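Local coordinates for protein glycinin (Glycine max, PDB 1OD5) that probably serves as a seed storage protein of soybean, a hexameric 11S globulin of the cupin family that holds amino acids in reserve, sulfur-containing ones among them, at residues I69-K74 with P139-S144. Residues are numbered along the deposited sequence; the frame is centred on the assembly and turned at random.
Sequences IVVQGK and PVVAIS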
ATOM      1  N   ILE A  69     -17.788  21.385  10.498  1.00 11.52           N
ATOM      2  CA  ILE A  69     -16.984  22.247  11.327  1.00 13.11           C
ATOM      3  C   ILE A  69     -17.924  22.839  12.375  1.00 14.59           C
ATOM      4  O   ILE A  69     -19.026  23.255  12.052  1.00 19.35           O
ATOM      5  CB  ILE A  69     -16.289  23.353  10.493  1.00 14.94           C
ATOM      6  CG1 ILE A  69     -15.452  24.179  11.487  1.00 13.70           C
ATOM      7  CG2 ILE A  69     -17.287  24.218   9.723  1.00 16.98           C
ATOM      8  CD1 ILE A  69     -14.512  25.222  10.902  1.00 13.72           C
ATOM      9  N   VAL A  70     -17.569  22.820  13.660  1.00 14.89           N
ATOM     10  CA  VAL A  70     -18.355  23.371  14.742  1.00 14.79           C
ATOM     11  C   VAL A  70     -17.939  24.827  14.823  1.00 16.95           C
ATOM     12  O   VAL A  70     -16.770  25.123  15.063  1.00 18.06           O
ATOM     13  CB  VAL A  70     -18.018  22.655  16.056  1.00 15.56           C
ATOM     14  CG1 VAL A  70     -18.661  23.348  17.220  1.00 14.67           C
ATOM     15  CG2 VAL A  70     -18.510  21.235  15.987  1.00  9.65           C
ATOM     16  N   VAL A  71     -18.853  25.770  14.562  1.00 19.55           N
ATOM     17  CA  VAL A  71     -18.526  27.193  14.629  1.00 19.36           C
ATOM     18  C   VAL A  71     -18.964  27.832  15.965  1.00 19.53           C
ATOM     19  O   VAL A  71     -18.572  28.959  16.246  1.00 21.21           O
ATOM     20  CB  VAL A  71     -19.174  27.952  13.399  1.00 23.51           C
ATOM     21  CG1 VAL A  71     -18.815  27.248  12.078  1.00 26.34           C
ATOM     22  CG2 VAL A  71     -20.674  27.974  13.513  1.00 22.49           C
ATOM     23  N   GLN A  72     -19.758  27.208  16.836  1.00 17.15           N
ATOM     24  CA  GLN A  72     -20.134  27.817  18.098  1.00 17.49           C
ATOM     25  C   GLN A  72     -20.559  26.712  19.039  1.00 17.22           C
ATOM     26  O   GLN A  72     -21.117  25.694  18.629  1.00 19.42           O
ATOM     27  CB  GLN A  72     -21.288  28.762  17.899  1.00 22.04           C
ATOM     28  CG  GLN A  72     -21.656  29.624  19.092  1.00 26.71           C
ATOM     29  CD  GLN A  72     -22.999  30.331  18.905  1.00 30.62           C
ATOM     30  OE1 GLN A  72     -23.126  31.258  18.105  1.00 32.85           O
ATOM     31  NE2 GLN A  72     -24.038  29.929  19.640  1.00 31.26           N
ATOM     32  N   GLY A  73     -20.233  26.876  20.317  1.00 17.97           N
ATOM     33  CA  GLY A  73     -20.596  25.905  21.333  1.00 16.79           C
ATOM     34  C   GLY A  73     -19.621  24.755  21.502  1.00 18.42           C
ATOM     35  O   GLY A  73     -18.594  24.632  20.841  1.00 17.26           O
ATOM     36  N   LYS A  74     -20.019  23.867  22.413  1.00 19.09           N
ATOM     37  CA  LYS A  74     -19.249  22.688  22.751  1.00 20.31           C
ATOM     38  C   LYS A  74     -20.188  21.560  23.067  1.00 19.81           C
ATOM     39  O   LYS A  74     -21.290  21.759  23.579  1.00 20.88           O
ATOM     40  CB  LYS A  74     -18.326  22.939  23.986  1.00 22.84           C
ATOM     41  CG  LYS A  74     -19.020  23.254  25.308  1.00 27.18           C
ATOM     42  CD  LYS A  74     -17.998  23.220  26.439  1.00 33.48           C
ATOM     43  CE  LYS A  74     -18.638  23.330  27.844  1.00 36.92           C
ATOM     44  NZ  LYS A  74     -19.324  22.113  28.286  1.00 38.47           N
ATOM     45  N   PRO A 139     -26.009  27.718  22.147  1.00 28.85           N
ATOM     46  CA  PRO A 139     -26.274  26.709  21.146  1.00 27.24           C
ATOM     47  C   PRO A 139     -25.048  26.379  20.328  1.00 23.55           C
ATOM     48  O   PRO A 139     -24.164  27.216  20.134  1.00 20.10           O
ATOM     49  CB  PRO A 139     -27.446  27.286  20.346  1.00 27.72           C
ATOM     50  CG  PRO A 139     -27.318  28.773  20.496  1.00 27.33           C
ATOM     51  CD  PRO A 139     -26.870  28.888  21.940  1.00 29.30           C
ATOM     52  N   VAL A 140     -25.007  25.098  19.953  1.00 20.17           N
ATOM     53  CA  VAL A 140     -23.930  24.563  19.126  1.00 20.58           C
ATOM     54  C   VAL A 140     -24.290  24.830  17.678  1.00 18.56           C
ATOM     55  O   VAL A 140     -25.360  24.418  17.245  1.00 21.21           O
ATOM     56  CB  VAL A 140     -23.761  23.010  19.339  1.00 19.74           C
ATOM     57  CG1 VAL A 140     -22.744  22.365  18.392  1.00 16.32           C
ATOM     58  CG2 VAL A 140     -23.249  22.789  20.736  1.00 21.37           C
ATOM     59  N   VAL A 141     -23.491  25.516  16.885  1.00 19.09           N
ATOM     60  CA  VAL A 141     -23.880  25.703  15.497  1.00 18.57           C
ATOM     61  C   VAL A 141     -22.804  24.981  14.712  1.00 19.49           C
ATOM     62  O   VAL A 141     -21.624  25.170  14.940  1.00 20.96           O
ATOM     63  CB  VAL A 141     -23.946  27.214  15.142  1.00 17.95           C
ATOM     64  CG1 VAL A 141     -24.364  27.420  13.698  1.00 16.70           C
ATOM     65  CG2 VAL A 141     -24.983  27.871  16.012  1.00 13.42           C
ATOM     66  N   ALA A 142     -23.206  24.106  13.806  1.00 19.62           N
ATOM     67  CA  ALA A 142     -22.283  23.351  13.008  1.00 20.15           C
ATOM     68  C   ALA A 142     -22.737  23.264  11.566  1.00 18.81           C
ATOM     69  O   ALA A 142     -23.910  23.088  11.283  1.00 22.69           O
ATOM     70  CB  ALA A 142     -22.167  21.940  13.577  1.00 19.29           C
ATOM     71  N   ILE A 143     -21.846  23.412  10.607  1.00 16.78           N
ATOM     72  CA  ILE A 143     -22.252  23.299   9.238  1.00 17.19           C
ATOM     73  C   ILE A 143     -21.559  22.014   8.770  1.00 16.40           C
ATOM     74  O   ILE A 143     -20.386  21.732   9.013  1.00 17.05           O
ATOM     75  CB  ILE A 143     -21.869  24.653   8.452  1.00 18.79           C
ATOM     76  CG1 ILE A 143     -20.566  24.571   7.768  1.00 21.79           C
ATOM     77  CG2 ILE A 143     -21.827  25.849   9.413  1.00 17.52           C
ATOM     78  CD1 ILE A 143     -20.771  24.204   6.293  1.00 20.79           C
ATOM     79  N   SER A 144     -22.333  21.176   8.109  1.00 13.25           N
ATOM     80  CA  SER A 144     -21.922  19.890   7.615  1.00  8.50           C
ATOM     81  C   SER A 144     -21.915  19.761   6.118  1.00 11.24           C
ATOM     82  O   SER A 144     -22.921  20.078   5.513  1.00 14.26           O
ATOM     83  CB  SER A 144     -22.853  18.927   8.226  1.00  7.12           C
ATOM     84  OG  SER A 144     -22.646  17.602   7.800  1.00 10.31           O
TER
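Val71 and Gln72 both face Val141, the signature of a classic beta bulge in the antiparallel pairing of strands 66-72 and 140-146. Val141 O accepts from Val71 N at 2.9 Å, nearly in line with its C=O, and takes a weak second bond from Gln72 N. Val141 N in turn reaches Gln72 O at 3.0 Å, lying 38° above that carbonyl plane, and the same oxygen receives a CA-H contact from Val140. Before the bulge the pairing is regular: Ile69 and Ile143 exchange two backbone bonds, and Ile69 CG2 lies 3.8 Å from Ile143 CG1, the two side chains alongside each other. With CG1 of Val71 anti to its carbonyl carbon, CG2 is left to lean over Val141, 3.7 Å from Val141 CB. The Gln72 side chain starts anti to the backbone N (chi1 -171°) and runs extended alongside Pro139, bringing NE2 2.8 Å from Pro139 O; the bond is bent, 133° at the hydrogen, and oblique to both the amide and the carbonyl plane. Replacing Gln72 with a leucine would probably leave Pro139 O without this donor and loosen the hold on the start of strand 140-146. Gly73 follows, whose backbone angles would press a CB against the carbonyl O of Gln72, and a CB here would also run into Val140 CA. Val70 and Val140 both touch Phe116, while Ile69 and Ile143 meet Phe443 of the second cupin domain. Strand 45-51 flanks 140-146, where backbone hydrogen bonds link Val140 to Leu51 and Ala142 to Arg49. Backbone bonds thus fix the register through the bulge, apolar contacts tie this sheet of the first cupin domain to Phe116 within it and Phe443 of the second, and one side-chain amide extends the polar pairing beyond the strand's start.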